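Local coordinates for RagA protein (Porphyromonas gingivalis, PDB 6SLN) that probably imports peptides across the outer membrane as a TonB-dependent transporter, a large beta-barrel filled by a plug domain and working with a partner protein, at residues A[310-316]-A[331-337]; A[225-231]-A[984-990]; A[248-254]-A[886-890]; A[392-396]-A[875-879]; A[197-201]-A[639-643]. All blocks are in the same frame, centred on the assembly; numbering follows the deposited sequence.

From the N terminus, the chain opens interaction 5 first, at residues 197-201 of the plug, then interaction 2 at 225-231, on the first long barrel strand. Interaction 3 opens at 248-254. Interaction 1 (310-316 with 331-337) opens and closes at once, a hairpin nested inside interactions 2, 3 and 5. Interaction 4 opens at 392-396. Residues 639-643 close interaction 5, which crosses interactions 2, 3 and 4 and ties plug to barrel wall. Residues 875-879 close interaction 4, 886-890 interaction 3 and 984-990 interaction 2, each nested in the next; interaction 2 seals the barrel by pairing its first and last strands. Interactions 1 and 2 touch, as do 3 and 4.

Interaction 1: residues A[310-316]-A[331-337]; sequences PTSQGDI and IGYFDQE
Thr311 and Gln336 run alongside each other in the same sense across a beta hairpin of the barrel wall, with Thr311 OG1 3.4 Å from Gln336 CG. The strands run antiparallel at 175°, joined by seven backbone hydrogen bonds. In the pair Ser312 and Asp335, for example, Ser312 N to Asp335 O and Asp335 N to Ser312 O both measure 2.8 Å.

The face carrying Thr311, Asp315, Phe334 and Gln336 is largely buried against the plug, with Gln313 on it partly exposed. Phe334 CD2 comes within 3.7 Å of Gln313 CB. Polar groups here find partners further in: Asn176 and Asn222 donate to the Asp315 carboxylate, and Gln336 OE1 accepts from the backbone N of Ala116. Asn176 and Ala116 belong to the plug, so this face looks into the barrel.

On the other face Ser312, Tyr333, Asp335 and the two isoleucines stay partly exposed. Ser312 OG sits at the ring edge of Tyr333, 3.6 Å from CE2, while Ile316 CG2 is 3.4 Å from Ile331 CG1. A detergent molecule touches Ile331, consistent with a membrane-facing surface. Strand 218-230 flanks the hairpin beside 310-316, and strand 345-360 continues the wall beside 331-337, where Tyr349 meets the Tyr333 ring.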
# COMPACT_ATOMS: atom_id res chain seq x y z
N PRO A 310 29.59 -14.29 -6.31
CA PRO A 310 29.90 -15.10 -5.13
C PRO A 310 28.65 -15.69 -4.49
O PRO A 310 27.55 -15.15 -4.56
CB PRO A 310 30.59 -14.09 -4.20
CG PRO A 310 29.94 -12.78 -4.56
CD PRO A 310 29.53 -12.84 -6.01
N THR A 311 28.85 -16.86 -3.86
CA THR A 311 27.81 -17.53 -3.09
C THR A 311 28.41 -17.97 -1.76
O THR A 311 29.42 -18.68 -1.75
CB THR A 311 27.25 -18.75 -3.84
OG1 THR A 311 26.61 -18.33 -5.06
CG2 THR A 311 26.24 -19.51 -2.96
N SER A 312 27.80 -17.55 -0.66
CA SER A 312 28.35 -17.77 0.68
C SER A 312 27.25 -18.22 1.63
O SER A 312 26.12 -17.74 1.55
CB SER A 312 28.98 -16.48 1.20
OG SER A 312 28.05 -15.41 1.06
N GLN A 313 27.59 -19.14 2.55
CA GLN A 313 26.60 -19.60 3.52
C GLN A 313 27.27 -20.11 4.79
O GLN A 313 28.32 -20.76 4.75
CB GLN A 313 25.69 -20.69 2.92
CG GLN A 313 26.29 -22.11 2.80
CD GLN A 313 25.40 -23.07 2.01
OE1 GLN A 313 24.66 -23.87 2.58
NE2 GLN A 313 25.46 -22.98 0.68
N GLY A 314 26.64 -19.79 5.93
CA GLY A 314 27.06 -20.26 7.23
C GLY A 314 25.93 -20.97 7.94
O GLY A 314 24.81 -21.09 7.43
N ASP A 315 26.22 -21.41 9.16
CA ASP A 315 25.44 -22.50 9.74
C ASP A 315 25.87 -22.87 11.15
O ASP A 315 27.07 -23.09 11.38
CB ASP A 315 25.62 -23.72 8.86
CG ASP A 315 24.37 -24.42 8.63
OD1 ASP A 315 23.43 -24.10 9.38
OD2 ASP A 315 24.33 -25.25 7.72
N ILE A 316 24.94 -23.00 12.09
CA ILE A 316 25.29 -23.60 13.37
C ILE A 316 24.07 -24.35 13.90
O ILE A 316 22.95 -23.85 13.80
CB ILE A 316 25.87 -22.58 14.40
CG1 ILE A 316 26.47 -23.29 15.61
CG2 ILE A 316 24.87 -21.55 14.86
CD1 ILE A 316 27.79 -22.70 16.03
N ILE A 331 20.57 -21.85 13.29
CA ILE A 331 20.55 -20.54 12.65
C ILE A 331 21.56 -20.56 11.52
O ILE A 331 22.61 -21.20 11.63
CB ILE A 331 20.84 -19.38 13.63
CG1 ILE A 331 22.21 -19.52 14.28
CG2 ILE A 331 19.78 -19.30 14.71
CD1 ILE A 331 22.44 -18.55 15.42
N GLY A 332 21.23 -19.89 10.42
CA GLY A 332 22.07 -19.95 9.23
C GLY A 332 21.92 -18.74 8.34
O GLY A 332 21.00 -17.93 8.48
N TYR A 333 22.86 -18.63 7.42
CA TYR A 333 22.91 -17.54 6.46
C TYR A 333 23.18 -18.13 5.09
O TYR A 333 23.83 -19.17 4.96
CB TYR A 333 24.00 -16.52 6.86
CG TYR A 333 24.47 -15.58 5.78
CD1 TYR A 333 23.77 -14.41 5.49
CD2 TYR A 333 25.64 -15.84 5.06
CE1 TYR A 333 24.21 -13.53 4.50
CE2 TYR A 333 26.09 -14.97 4.07
CZ TYR A 333 25.37 -13.81 3.79
OH TYR A 333 25.81 -12.93 2.81
N PHE A 334 22.64 -17.49 4.06
CA PHE A 334 22.86 -17.95 2.70
C PHE A 334 22.71 -16.77 1.76
O PHE A 334 21.73 -16.03 1.86
CB PHE A 334 21.89 -19.07 2.33
CG PHE A 334 22.00 -19.55 0.90
CD1 PHE A 334 21.30 -18.92 -0.12
CD2 PHE A 334 22.79 -20.65 0.59
CE1 PHE A 334 21.40 -19.35 -1.41
CE2 PHE A 334 22.89 -21.09 -0.72
CZ PHE A 334 22.19 -20.44 -1.72
N ASP A 335 23.68 -16.60 0.87
CA ASP A 335 23.59 -15.58 -0.16
C ASP A 335 24.11 -16.17 -1.45
O ASP A 335 25.24 -16.65 -1.50
CB ASP A 335 24.37 -14.32 0.21
CG ASP A 335 24.06 -13.16 -0.69
OD1 ASP A 335 23.35 -13.37 -1.70
OD2 ASP A 335 24.50 -12.03 -0.40
N GLN A 336 23.29 -16.14 -2.49
CA GLN A 336 23.68 -16.59 -3.82
C GLN A 336 23.48 -15.43 -4.78
O GLN A 336 22.34 -15.04 -5.05
CB GLN A 336 22.88 -17.81 -4.25
CG GLN A 336 23.24 -18.32 -5.64
CD GLN A 336 22.19 -19.25 -6.19
OE1 GLN A 336 21.33 -19.75 -5.46
NE2 GLN A 336 22.22 -19.47 -7.49
N GLU A 337 24.58 -14.88 -5.29
CA GLU A 337 24.51 -13.75 -6.21
C GLU A 337 24.27 -14.23 -7.63
O GLU A 337 24.80 -15.27 -8.05
CB GLU A 337 25.79 -12.92 -6.14
CG GLU A 337 25.79 -11.87 -5.03
CD GLU A 337 24.43 -11.17 -4.91
OE1 GLU A 337 23.97 -11.00 -3.75
OE2 GLU A 337 23.84 -10.79 -5.96

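Interaction 2: residues A[225-231]-A[984-990]; sequences YGISQIL and PNSKQYV
Ile227 and Gln229 form hydrogen-bonded antiparallel pairs with Tyr989 and Lys987, the strand axes 4.5 Å apart at closest approach and their directions 151° apart. This is the seam of the beta-barrel: strand 218-230 meets the C-terminal strand 986-996 and closes the cylinder. Two backbone hydrogen bonds link each pair, Gln229 N to Lys987 O and Lys987 N to Gln229 O both being 2.9 Å.

On the face of Ile227 and Tyr989, the Gln229 side chain lies perpendicular to Tyr989 and brings its amide carbon to the ring edge, Gln229 OE1 being 3.8 Å from Tyr989 CE1. Ile227 CD1 packs 4.1 Å from Tyr989 CD1. On the other, Gln988 CG lies close to Ser228 OG, and Gln988 OE1 accepts from Arg959 NE. At the end of the pairing, where the Ile230 and Ser986 side chains diverge, Ile230 CG1 rests 3.9 Å from Pro984 CG. Lys987, bent at its last two torsions, donates from NZ to Gln229 OE1 at 3.2 Å, from above the amide plane.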
# COMPACT_ATOMS: atom_id res chain seq x y z
N TYR A 225 32.25 -20.85 0.93
CA TYR A 225 32.31 -19.73 0.01
C TYR A 225 32.60 -20.28 -1.36
O TYR A 225 33.37 -21.24 -1.50
CB TYR A 225 33.38 -18.68 0.41
CG TYR A 225 33.47 -17.51 -0.54
CD1 TYR A 225 34.29 -17.55 -1.65
CD2 TYR A 225 32.71 -16.35 -0.33
CE1 TYR A 225 34.37 -16.49 -2.53
CE2 TYR A 225 32.78 -15.28 -1.22
CZ TYR A 225 33.62 -15.35 -2.31
OH TYR A 225 33.72 -14.31 -3.21
N GLY A 226 32.01 -19.66 -2.38
CA GLY A 226 32.26 -20.09 -3.73
C GLY A 226 31.79 -19.06 -4.72
O GLY A 226 31.23 -18.02 -4.34
N ILE A 227 32.02 -19.36 -6.00
CA ILE A 227 31.67 -18.45 -7.09
C ILE A 227 30.80 -19.17 -8.10
O ILE A 227 30.80 -20.40 -8.19
CB ILE A 227 32.92 -17.89 -7.79
CG1 ILE A 227 33.87 -19.02 -8.14
CG2 ILE A 227 33.62 -16.91 -6.90
CD1 ILE A 227 34.65 -18.75 -9.37
N SER A 228 30.05 -18.38 -8.87
CA SER A 228 29.18 -18.86 -9.93
C SER A 228 29.62 -18.28 -11.27
O SER A 228 29.79 -17.06 -11.39
CB SER A 228 27.72 -18.49 -9.64
OG SER A 228 27.21 -19.23 -8.55
N GLN A 229 29.79 -19.14 -12.28
CA GLN A 229 30.10 -18.71 -13.63
C GLN A 229 29.10 -19.27 -14.63
O GLN A 229 28.43 -20.28 -14.37
CB GLN A 229 31.50 -19.15 -14.03
CG GLN A 229 32.51 -19.00 -12.94
CD GLN A 229 33.83 -19.57 -13.35
OE1 GLN A 229 33.92 -20.30 -14.34
NE2 GLN A 229 34.88 -19.24 -12.61
N ILE A 230 29.00 -18.61 -15.79
CA ILE A 230 28.16 -19.10 -16.88
C ILE A 230 28.79 -20.38 -17.44
O ILE A 230 30.01 -20.44 -17.68
CB ILE A 230 27.99 -18.00 -17.95
CG1 ILE A 230 26.93 -18.35 -18.98
CG2 ILE A 230 29.26 -17.74 -18.68
CD1 ILE A 230 26.85 -17.31 -20.09
N LEU A 231 27.99 -21.44 -17.58
CA LEU A 231 28.60 -22.77 -17.66
C LEU A 231 29.02 -23.18 -19.06
O LEU A 231 29.71 -24.20 -19.20
CB LEU A 231 27.68 -23.86 -17.08
CG LEU A 231 26.19 -24.12 -17.37
CD1 LEU A 231 25.81 -24.34 -18.84
CD2 LEU A 231 25.79 -25.34 -16.56
N PRO A 984 21.26 -18.83 -18.32
CA PRO A 984 21.75 -20.21 -18.25
C PRO A 984 21.94 -20.65 -16.80
O PRO A 984 22.16 -19.83 -15.91
CB PRO A 984 23.09 -20.15 -18.99
CG PRO A 984 23.11 -18.79 -19.70
CD PRO A 984 22.25 -17.90 -18.90
N ASN A 985 21.83 -21.95 -16.57
CA ASN A 985 22.24 -22.47 -15.27
C ASN A 985 23.72 -22.19 -15.07
O ASN A 985 24.47 -21.92 -16.01
CB ASN A 985 21.97 -23.97 -15.15
CG ASN A 985 20.53 -24.27 -14.77
OD1 ASN A 985 20.07 -23.92 -13.68
ND2 ASN A 985 19.82 -24.93 -15.68
N SER A 986 24.14 -22.24 -13.81
CA SER A 986 25.47 -21.79 -13.46
C SER A 986 26.35 -22.97 -13.08
O SER A 986 25.87 -24.08 -12.81
CB SER A 986 25.41 -20.79 -12.31
OG SER A 986 24.58 -21.30 -11.28
N LYS A 987 27.65 -22.71 -13.07
CA LYS A 987 28.68 -23.65 -12.67
C LYS A 987 29.33 -23.07 -11.42
O LYS A 987 29.77 -21.92 -11.44
CB LYS A 987 29.70 -23.83 -13.80
CG LYS A 987 30.94 -24.64 -13.49
CD LYS A 987 31.78 -24.83 -14.75
CE LYS A 987 32.27 -23.49 -15.32
NZ LYS A 987 33.75 -23.36 -15.26
N GLN A 988 29.34 -23.84 -10.34
CA GLN A 988 29.87 -23.35 -9.07
C GLN A 988 31.12 -24.10 -8.65
O GLN A 988 31.21 -25.32 -8.78
CB GLN A 988 28.83 -23.46 -7.96
CG GLN A 988 27.79 -22.36 -7.99
CD GLN A 988 26.46 -22.90 -8.43
OE1 GLN A 988 25.93 -23.83 -7.84
NE2 GLN A 988 25.92 -22.33 -9.49
N TYR A 989 32.08 -23.35 -8.13
CA TYR A 989 33.19 -23.88 -7.35
C TYR A 989 33.04 -23.36 -5.93
O TYR A 989 32.95 -22.14 -5.72
CB TYR A 989 34.54 -23.44 -7.91
CG TYR A 989 34.72 -23.70 -9.37
CD1 TYR A 989 34.35 -22.75 -10.30
CD2 TYR A 989 35.28 -24.88 -9.82
CE1 TYR A 989 34.52 -22.96 -11.65
CE2 TYR A 989 35.45 -25.11 -11.17
CZ TYR A 989 35.06 -24.14 -12.08
OH TYR A 989 35.22 -24.35 -13.43
N VAL A 990 33.01 -24.27 -4.97
CA VAL A 990 32.90 -23.89 -3.57
C VAL A 990 33.98 -24.63 -2.79
O VAL A 990 34.27 -25.81 -3.06
CB VAL A 990 31.49 -24.19 -3.01
CG1 VAL A 990 31.33 -23.62 -1.60
CG2 VAL A 990 30.43 -23.60 -3.93

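Interaction 3: residues A[248-254]-A[886-890]; sequences FQVKAGF and MQLNK
Met886 lies between two phenylalanines, Phe248 and Phe254, which the C-terminal end of helix 242-252 presents from either side of a Schellman motif. Gly253, with positive phi, is the first residue to leave helical geometry; Phe254 N bonds back to Gln249 O, with a weaker bond from Gly253 N to Val250 O.

Phe254 and Met886 pass one another head to tail, and Met886 CB sits over a face of the ring, 3.8 Å from its centroid and 30° off the normal, a CH-pi contact. Gln887 CB takes up the far end of the same ring, 3.6 Å from Phe254 CZ. Bends at chi2 and chi3 of Met886 curl its thioether back toward the helix, where it lies roughly square to Phe248. The methyl CE touches Phe248 CE2 at 3.5 Å and Ala252 CB at 3.7 Å, and SD approaches the Phe248 ring obliquely, a Met-aromatic contact. Another protein chain of the complex packs against Phe254 and Gln887. Tyr400 OH holds Gln249 OE1, while Gln249 NE2 donates in the amide plane to a lone pair of Met886 O, at 2.8 Å and nearly straight (173°).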
# COMPACT_ATOMS: atom_id res chain seq x y z
N PHE A 248 29.60 -7.66 -43.86
CA PHE A 248 28.38 -8.38 -44.22
C PHE A 248 27.23 -7.42 -44.47
O PHE A 248 26.61 -7.44 -45.54
CB PHE A 248 28.07 -9.37 -43.09
CG PHE A 248 26.78 -10.10 -43.24
CD1 PHE A 248 26.58 -10.98 -44.30
CD2 PHE A 248 25.78 -9.96 -42.30
CE1 PHE A 248 25.40 -11.67 -44.42
CE2 PHE A 248 24.60 -10.66 -42.41
CZ PHE A 248 24.40 -11.51 -43.47
N GLN A 249 26.97 -6.51 -43.53
CA GLN A 249 25.86 -5.58 -43.69
C GLN A 249 26.05 -4.67 -44.90
O GLN A 249 25.08 -4.36 -45.60
CB GLN A 249 25.71 -4.73 -42.43
CG GLN A 249 25.46 -5.53 -41.15
CD GLN A 249 25.60 -4.66 -39.92
OE1 GLN A 249 26.64 -4.01 -39.73
NE2 GLN A 249 24.56 -4.62 -39.09
N VAL A 250 27.28 -4.23 -45.16
CA VAL A 250 27.48 -3.33 -46.29
C VAL A 250 27.25 -4.06 -47.59
O VAL A 250 26.68 -3.51 -48.54
CB VAL A 250 28.87 -2.68 -46.24
CG1 VAL A 250 29.03 -1.71 -47.40
CG2 VAL A 250 29.06 -1.95 -44.95
N LYS A 251 27.70 -5.31 -47.67
CA LYS A 251 27.50 -6.09 -48.89
C LYS A 251 26.04 -6.51 -49.05
O LYS A 251 25.56 -6.63 -50.18
CB LYS A 251 28.40 -7.32 -48.88
CG LYS A 251 29.79 -7.04 -49.33
CD LYS A 251 30.68 -8.25 -49.13
CE LYS A 251 32.13 -7.92 -49.45
NZ LYS A 251 32.98 -9.12 -49.26
N ALA A 252 25.33 -6.70 -47.95
CA ALA A 252 23.92 -7.06 -47.99
C ALA A 252 23.02 -5.88 -48.35
O ALA A 252 21.84 -6.10 -48.63
CB ALA A 252 23.50 -7.65 -46.64
N GLY A 253 23.52 -4.64 -48.35
CA GLY A 253 22.70 -3.49 -48.68
C GLY A 253 22.00 -2.85 -47.49
O GLY A 253 21.24 -1.89 -47.67
N PHE A 254 22.25 -3.37 -46.29
CA PHE A 254 21.61 -2.87 -45.08
C PHE A 254 21.76 -1.36 -44.93
O PHE A 254 20.81 -0.68 -44.52
CB PHE A 254 22.21 -3.55 -43.87
CG PHE A 254 21.45 -3.31 -42.63
CD1 PHE A 254 20.09 -3.59 -42.58
CD2 PHE A 254 22.08 -2.79 -41.51
CE1 PHE A 254 19.37 -3.37 -41.44
CE2 PHE A 254 21.35 -2.56 -40.34
CZ PHE A 254 19.99 -2.85 -40.31
N MET A 886 18.95 -7.29 -39.66
CA MET A 886 20.28 -7.23 -40.21
C MET A 886 21.19 -6.27 -39.46
O MET A 886 22.36 -6.11 -39.84
CB MET A 886 20.19 -6.88 -41.69
CG MET A 886 19.44 -7.93 -42.51
SD MET A 886 20.36 -9.47 -42.67
CE MET A 886 21.79 -8.93 -43.63
N GLN A 887 20.69 -5.64 -38.39
CA GLN A 887 21.51 -4.85 -37.49
C GLN A 887 22.11 -5.69 -36.37
O GLN A 887 22.92 -5.18 -35.59
CB GLN A 887 20.71 -3.71 -36.88
CG GLN A 887 19.72 -4.16 -35.82
CD GLN A 887 18.31 -4.28 -36.35
OE1 GLN A 887 18.07 -4.88 -37.42
NE2 GLN A 887 17.36 -3.71 -35.62
N LEU A 888 21.74 -6.96 -36.27
CA LEU A 888 22.24 -7.81 -35.21
C LEU A 888 23.44 -8.61 -35.70
O LEU A 888 23.51 -9.02 -36.86
CB LEU A 888 21.17 -8.78 -34.72
CG LEU A 888 19.82 -8.16 -34.43
CD1 LEU A 888 18.85 -9.25 -33.98
CD2 LEU A 888 20.00 -7.11 -33.37
N ASN A 889 24.37 -8.85 -34.78
CA ASN A 889 25.48 -9.73 -35.07
C ASN A 889 24.94 -11.11 -35.40
O ASN A 889 23.96 -11.57 -34.79
CB ASN A 889 26.44 -9.80 -33.88
CG ASN A 889 27.78 -10.41 -34.24
OD1 ASN A 889 28.33 -10.15 -35.32
ND2 ASN A 889 28.32 -11.24 -33.34
N LYS A 890 25.56 -11.77 -36.38
CA LYS A 890 25.09 -13.02 -36.94
C LYS A 890 26.18 -14.08 -36.89
O LYS A 890 27.36 -13.78 -36.70
CB LYS A 890 24.63 -12.83 -38.40
CG LYS A 890 23.53 -11.81 -38.57
CD LYS A 890 22.17 -12.40 -38.20
CE LYS A 890 21.10 -11.31 -38.04
NZ LYS A 890 20.92 -10.42 -39.23

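Interaction 4: residues A[392-396]-A[875-879]; sequences FGVLT and DRYFT
Phe392 turns the edge of its ring toward the face of Phe878, a T-shaped pair with centroids 5.3 Å apart and planes at 70°. Phe392 CE1 does the touching, 3.8 Å from Phe878 CG. One turn on from Phe392, and in the residue after Phe878, two threonine methyls meet: Thr396 CG2 lies 4.1 Å from Thr879 CG2, the side chains running crosswise. Leu395 CD1 approaches the same Thr879 CG2 at 4.3 Å, and its other near neighbour is the Asp875 carboxylate.

Thr396 lies against the Phe392 ring as well. With its OG1 between the backbone N and the carbonyl carbon (chi1 50°), the hydroxyl sits over the centre of one face, while Thr396 N donates to Phe392 O. The two short helices, 390-396 and 874-879, run nearly parallel, 20° apart, with axes 10.7 Å from each other. They belong to the loop region that crowns the beta-barrel, helix 874-879 following directly on barrel strand 857-873.

In the second shell, Tyr385 makes an edge-to-face contact with Phe392, meets the Phe878 ring, and hydrogen-bonds through its hydroxyl to Asp875 OD1. Asn981 binds both helices, its OD1 taking Phe392 N and its backbone N reaching Asp875 OD1. On the peptide side, Phe878 packs on the backbone of the bound peptide and Tyr877 on one of its apolar side chains.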
# COMPACT_ATOMS: atom_id res chain seq x y z
N PHE A 392 21.01 -13.47 -25.26
CA PHE A 392 20.65 -12.98 -26.59
C PHE A 392 21.53 -11.81 -27.00
O PHE A 392 22.06 -11.78 -28.12
CB PHE A 392 19.18 -12.58 -26.62
CG PHE A 392 18.80 -11.83 -27.85
CD1 PHE A 392 18.78 -12.47 -29.07
CD2 PHE A 392 18.50 -10.49 -27.79
CE1 PHE A 392 18.43 -11.79 -30.22
CE2 PHE A 392 18.14 -9.80 -28.93
CZ PHE A 392 18.11 -10.45 -30.15
N GLY A 393 21.67 -10.81 -26.12
CA GLY A 393 22.48 -9.65 -26.45
C GLY A 393 23.96 -9.97 -26.51
O GLY A 393 24.69 -9.42 -27.33
N VAL A 394 24.42 -10.88 -25.64
CA VAL A 394 25.80 -11.33 -25.69
C VAL A 394 26.18 -11.77 -27.10
O VAL A 394 27.27 -11.47 -27.59
CB VAL A 394 26.03 -12.46 -24.67
CG1 VAL A 394 27.39 -13.10 -24.88
CG2 VAL A 394 25.90 -11.90 -23.25
N LEU A 395 25.28 -12.50 -27.77
CA LEU A 395 25.55 -12.92 -29.14
C LEU A 395 25.23 -11.82 -30.14
O LEU A 395 25.99 -11.61 -31.09
CB LEU A 395 24.73 -14.17 -29.48
CG LEU A 395 24.86 -15.41 -28.59
CD1 LEU A 395 24.06 -16.55 -29.18
CD2 LEU A 395 26.32 -15.82 -28.36
N THR A 396 24.13 -11.11 -29.98
CA THR A 396 23.62 -10.33 -31.10
C THR A 396 24.09 -8.88 -31.12
O THR A 396 23.75 -8.17 -32.07
CB THR A 396 22.08 -10.35 -31.13
OG1 THR A 396 21.56 -10.01 -29.84
CG2 THR A 396 21.62 -11.72 -31.51
N ASP A 875 16.89 -18.42 -30.40
CA ASP A 875 18.04 -17.53 -30.62
C ASP A 875 18.55 -17.68 -32.04
O ASP A 875 18.83 -16.68 -32.73
CB ASP A 875 19.18 -17.85 -29.65
CG ASP A 875 19.04 -17.14 -28.31
OD1 ASP A 875 17.98 -16.54 -28.04
OD2 ASP A 875 20.01 -17.22 -27.51
N ARG A 876 18.68 -18.93 -32.51
CA ARG A 876 19.19 -19.14 -33.85
C ARG A 876 18.27 -18.58 -34.92
O ARG A 876 18.72 -18.38 -36.05
CB ARG A 876 19.49 -20.63 -34.08
CG ARG A 876 20.68 -21.13 -33.24
CD ARG A 876 21.15 -22.54 -33.56
NE ARG A 876 20.97 -22.86 -34.96
CZ ARG A 876 20.11 -23.78 -35.40
NH1 ARG A 876 19.38 -24.45 -34.52
NH2 ARG A 876 19.97 -24.02 -36.70
N TYR A 877 17.01 -18.26 -34.60
CA TYR A 877 16.18 -17.57 -35.58
C TYR A 877 16.71 -16.17 -35.85
O TYR A 877 16.45 -15.61 -36.93
CB TYR A 877 14.71 -17.52 -35.14
CG TYR A 877 13.82 -16.70 -36.05
CD1 TYR A 877 13.60 -15.35 -35.82
CD2 TYR A 877 13.19 -17.28 -37.13
CE1 TYR A 877 12.79 -14.60 -36.66
CE2 TYR A 877 12.37 -16.54 -37.96
CZ TYR A 877 12.18 -15.20 -37.73
OH TYR A 877 11.36 -14.48 -38.58
N PHE A 878 17.44 -15.60 -34.90
CA PHE A 878 18.08 -14.31 -35.07
C PHE A 878 19.50 -14.45 -35.59
O PHE A 878 19.86 -13.81 -36.58
CB PHE A 878 18.06 -13.55 -33.75
CG PHE A 878 16.69 -13.31 -33.25
CD1 PHE A 878 16.00 -12.18 -33.64
CD2 PHE A 878 16.06 -14.24 -32.42
CE1 PHE A 878 14.72 -11.96 -33.19
CE2 PHE A 878 14.78 -14.03 -31.96
CZ PHE A 878 14.11 -12.89 -32.35
N THR A 879 20.30 -15.32 -34.97
CA THR A 879 21.71 -15.38 -35.33
C THR A 879 21.94 -15.98 -36.72
O THR A 879 23.01 -15.77 -37.30
CB THR A 879 22.47 -16.18 -34.29
OG1 THR A 879 21.82 -17.44 -34.12
CG2 THR A 879 22.48 -15.44 -33.00

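Interaction 5: residues A[197-201]-A[639-643]; sequences ARAAN and TGNSE
Arg198 runs past Asn641 to Glu643, carrying a plug loop along the inner wall of the barrel. Its CB lies 3.6 Å from Asn641 OD1. With chi1 at 47° the chain then extends so that CG comes within 3.8 Å of Glu643 CG, and CD and NE continue along the same methylene. At the tip, Arg198 NH1 forms a salt bridge with Glu643 OE2 at 2.9 Å; the oxygen lies at the guanidinium edge, although the carboxylate plane is turned 89° to it. Arg198 NH2 has a second partner in Pro158 O.

Glu643 N donates to Asn641 OD1 at 3.2 Å, an Asx turn, and Glu678 of strand 678-691 holds Asn641 ND2. Ser642 OG donates to Ala197 O at 2.9 Å and is hydrogen-bonded to Tyr569 OH, while Ala200 N makes a weak bond to Gly640 O. Residues 197-201 thus rest on the end of barrel strand 627-641, with strand 678-691 beside it, strand 561-580 touching Ala197 and Glu643, and plug strand 159-162 against Arg198.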
# COMPACT_ATOMS: atom_id res chain seq x y z
N ALA A 197 -4.36 -32.77 -2.17
CA ALA A 197 -4.68 -31.66 -3.06
C ALA A 197 -4.40 -32.06 -4.49
O ALA A 197 -5.14 -31.70 -5.42
CB ALA A 197 -3.89 -30.40 -2.67
N ARG A 198 -3.34 -32.86 -4.65
CA ARG A 198 -2.86 -33.32 -5.94
C ARG A 198 -1.88 -34.47 -5.75
O ARG A 198 -0.79 -34.47 -6.33
CB ARG A 198 -2.24 -32.15 -6.71
CG ARG A 198 -1.27 -31.30 -5.91
CD ARG A 198 -0.33 -30.59 -6.85
NE ARG A 198 0.91 -30.13 -6.22
CZ ARG A 198 1.01 -29.00 -5.52
NH1 ARG A 198 -0.05 -28.23 -5.35
NH2 ARG A 198 2.18 -28.65 -4.99
N ALA A 199 -2.26 -35.46 -4.93
CA ALA A 199 -1.51 -36.72 -4.87
C ALA A 199 -1.28 -37.31 -6.25
O ALA A 199 -0.33 -38.06 -6.44
CB ALA A 199 -2.24 -37.75 -4.02
N ALA A 200 -2.16 -37.00 -7.20
CA ALA A 200 -2.01 -37.48 -8.56
C ALA A 200 -0.65 -37.15 -9.15
O ALA A 200 -0.22 -37.82 -10.10
CB ALA A 200 -3.12 -36.88 -9.42
N ASN A 201 0.05 -36.15 -8.61
CA ASN A 201 1.35 -35.75 -9.12
C ASN A 201 2.51 -36.30 -8.30
O ASN A 201 3.67 -36.01 -8.61
CB ASN A 201 1.45 -34.24 -9.18
CG ASN A 201 0.43 -33.62 -10.10
OD1 ASN A 201 -0.10 -34.29 -11.00
ND2 ASN A 201 0.15 -32.34 -9.89
N THR A 639 -6.69 -40.99 -7.60
CA THR A 639 -6.17 -39.79 -6.95
C THR A 639 -6.74 -38.59 -7.68
O THR A 639 -6.99 -38.64 -8.89
CB THR A 639 -4.64 -39.73 -6.99
OG1 THR A 639 -4.22 -39.71 -8.36
CG2 THR A 639 -4.00 -40.92 -6.27
N GLY A 640 -6.94 -37.51 -6.95
CA GLY A 640 -7.44 -36.29 -7.54
C GLY A 640 -6.32 -35.32 -7.87
O GLY A 640 -5.21 -35.41 -7.33
N ASN A 641 -6.63 -34.41 -8.78
CA ASN A 641 -5.78 -33.28 -9.10
C ASN A 641 -6.67 -32.07 -9.25
O ASN A 641 -7.70 -32.13 -9.94
CB ASN A 641 -4.97 -33.53 -10.39
CG ASN A 641 -3.98 -32.38 -10.68
OD1 ASN A 641 -3.81 -31.47 -9.87
ND2 ASN A 641 -3.36 -32.40 -11.84
N SER A 642 -6.30 -30.97 -8.59
CA SER A 642 -7.11 -29.76 -8.62
C SER A 642 -6.24 -28.51 -8.64
O SER A 642 -6.75 -27.41 -8.38
CB SER A 642 -8.05 -29.69 -7.43
OG SER A 642 -7.35 -30.04 -6.26
N GLU A 643 -4.96 -28.66 -8.94
CA GLU A 643 -4.06 -27.52 -9.00
C GLU A 643 -4.43 -26.68 -10.22
O GLU A 643 -3.80 -26.75 -11.27
CB GLU A 643 -2.60 -27.96 -9.06
CG GLU A 643 -1.94 -28.06 -7.72
CD GLU A 643 -2.42 -27.02 -6.75
OE1 GLU A 643 -2.42 -25.81 -7.10
OE2 GLU A 643 -2.79 -27.42 -5.62